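Local atomic coordinates of lysozyme inhibitor LprI-like N-terminal domain-containing protein (Pseudomonas putida, PDB entry 3GI7), a protein that is of unknown function but may be a secreted inhibitor of lysozyme. Residues 38-42 and 59-63. Residues are numbered along the deposited sequence; the frame is centred on the assembly and turned at random.
Sequences YDELI and IEAAE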
loop_
_atom_site.group_PDB
_atom_site.type_symbol
_atom_site.label_atom_id
_atom_site.label_comp_id
_atom_site.label_asym_id
_atom_site.label_seq_id
_atom_site.Cartn_x
_atom_site.Cartn_y
_atom_site.Cartn_z
ATOM N N TYR A 38 0.753 0.518 -16.778
ATOM C CA TYR A 38 2.126 0.707 -17.235
ATOM C C TYR A 38 2.144 1.508 -18.573
ATOM O O TYR A 38 2.882 2.488 -18.726
ATOM C CB TYR A 38 2.779 -0.639 -17.408
ATOM C CG TYR A 38 4.183 -0.547 -17.907
ATOM C CD1 TYR A 38 5.234 -0.405 -17.035
ATOM C CD2 TYR A 38 4.446 -0.500 -19.283
ATOM C CE1 TYR A 38 6.567 -0.289 -17.513
ATOM C CE2 TYR A 38 5.747 -0.365 -19.770
ATOM C CZ TYR A 38 6.792 -0.244 -18.882
ATOM O OH TYR A 38 8.049 -0.113 -19.340
ATOM N N ASP A 39 1.287 1.107 -19.497
ATOM C CA ASP A 39 1.245 1.685 -20.835
ATOM C C ASP A 39 0.839 3.167 -20.717
ATOM O O ASP A 39 1.383 4.025 -21.408
ATOM C CB ASP A 39 0.216 0.936 -21.721
ATOM C CG ASP A 39 0.675 -0.458 -22.163
ATOM O OD1 ASP A 39 1.839 -0.837 -22.012
ATOM O OD2 ASP A 39 -0.153 -1.173 -22.726
ATOM N N GLU A 40 -0.132 3.426 -19.847
ATOM C CA GLU A 40 -0.599 4.780 -19.619
ATOM C C GLU A 40 0.448 5.641 -18.890
ATOM O O GLU A 40 0.552 6.841 -19.169
ATOM C CB GLU A 40 -1.949 4.784 -18.908
ATOM C CG GLU A 40 -3.084 4.237 -19.777
ATOM C CD GLU A 40 -4.438 4.210 -19.069
ATOM O OE1 GLU A 40 -5.409 4.788 -19.612
ATOM O OE2 GLU A 40 -4.533 3.618 -17.977
ATOM N N LEU A 41 1.245 5.054 -18.003
ATOM C CA LEU A 41 2.316 5.813 -17.341
ATOM C C LEU A 41 3.338 6.305 -18.378
ATOM O O LEU A 41 3.788 7.450 -18.323
ATOM C CB LEU A 41 3.052 4.976 -16.296
ATOM C CG LEU A 41 4.366 5.540 -15.776
ATOM C CD1 LEU A 41 4.183 6.817 -14.965
ATOM C CD2 LEU A 41 5.130 4.454 -14.945
ATOM N N ILE A 42 3.706 5.413 -19.282
ATOM C CA ILE A 42 4.639 5.745 -20.381
ATOM C C ILE A 42 4.132 6.967 -21.155
ATOM O O ILE A 42 4.883 7.925 -21.383
ATOM C CB ILE A 42 4.857 4.564 -21.298
ATOM C CG1 ILE A 42 5.524 3.388 -20.557
ATOM C CG2 ILE A 42 5.707 4.977 -22.584
ATOM C CD1 ILE A 42 6.938 3.629 -20.123
ATOM N N ILE A 59 12.115 3.251 -16.472
ATOM C CA ILE A 59 10.792 2.748 -16.123
ATOM C C ILE A 59 10.670 1.263 -16.478
ATOM O O ILE A 59 10.196 0.459 -15.673
ATOM C CB ILE A 59 9.641 3.556 -16.784
ATOM C CG1 ILE A 59 9.606 4.974 -16.190
ATOM C CG2 ILE A 59 8.256 2.810 -16.639
ATOM C CD1 ILE A 59 8.796 5.985 -17.021
ATOM N N GLU A 60 11.158 0.895 -17.664
ATOM C CA GLU A 60 11.155 -0.503 -18.082
ATOM C C GLU A 60 12.054 -1.376 -17.199
ATOM O O GLU A 60 11.627 -2.457 -16.797
ATOM C CB GLU A 60 11.567 -0.596 -19.557
ATOM C CG GLU A 60 11.440 -1.972 -20.115
ATOM C CD GLU A 60 11.804 -1.955 -21.605
ATOM O OE1 GLU A 60 12.899 -1.488 -21.942
ATOM O OE2 GLU A 60 10.957 -2.324 -22.403
ATOM N N ALA A 61 13.242 -0.886 -16.829
ATOM C CA ALA A 61 14.154 -1.633 -15.964
ATOM C C ALA A 61 13.532 -1.889 -14.588
ATOM O O ALA A 61 13.617 -2.997 -14.063
ATOM C CB ALA A 61 15.510 -0.920 -15.815
ATOM N N ALA A 62 12.928 -0.852 -14.010
ATOM C CA ALA A 62 12.253 -0.963 -12.705
ATOM C C ALA A 62 11.145 -2.001 -12.756
ATOM O O ALA A 62 11.027 -2.842 -11.863
ATOM C CB ALA A 62 11.689 0.406 -12.269
ATOM N N GLU A 63 10.337 -1.967 -13.805
ATOM C CA GLU A 63 9.218 -2.890 -13.903
ATOM C C GLU A 63 9.704 -4.341 -14.040
ATOM O O GLU A 63 9.109 -5.259 -13.457
ATOM C CB GLU A 63 8.297 -2.523 -15.060
ATOM C CG GLU A 63 6.975 -3.254 -15.039
ATOM C CD GLU A 63 6.018 -2.816 -13.914
ATOM O OE1 GLU A 63 6.351 -1.890 -13.137
ATOM O OE2 GLU A 63 4.908 -3.424 -13.834
HETATM O O HOH W 1 8.523 -0.014 -21.945
#
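Tyr38 and Ile59 meet between two neighbouring helices of an antiparallel three-helix fold. Residues 38-42 belong to helix 17-49 and residues 59-63 to helix 55-77. The axes of these two short segments run nearly antiparallel, at 157°, and come within 12.0 Å of each other, so long side chains fill the space between them.

The apolar contacts gather on one methyl. Ile59 CG2 lies 3.6 Å from Tyr38 CE1, oblique to the ring. The same methyl meets Ile42 CD1 at 3.8 Å. Leu41 CD2 approaches it at 3.9 Å, the two side chains reaching toward each other tip to tip. With its CG anti to the backbone N (chi1 179°), Tyr38 sends its ring across to helix 55-77. There Glu63 lays its aliphatic part beside the ring, with CB 3.7 Å from Tyr38 CE1. Glu63 runs past Tyr38 in the opposite direction; its chain bends at chi2 (71°), and the carboxylate ends beyond the ring, where OE1 forms a salt bridge with Arg103. Leu107 of helix 86-111 touches Tyr38, Leu41 and Glu63, which brings the third helix into the contact. Ile59 also packs on Val76 of a second subunit.

No direct hydrogen bond joins the two segments. The polar link is a water in the plane of the Tyr38 ring, 2.6 Å from Tyr38 OH; it donates a weak bond to Glu60 OE2. A leucine in place of Tyr38 would probably leave a gap beside Ile59 and Glu63 and cost the water its phenol partner. At the ring edge, Tyr38 OH rests against the backbone, 3.4 Å from Glu60 CA.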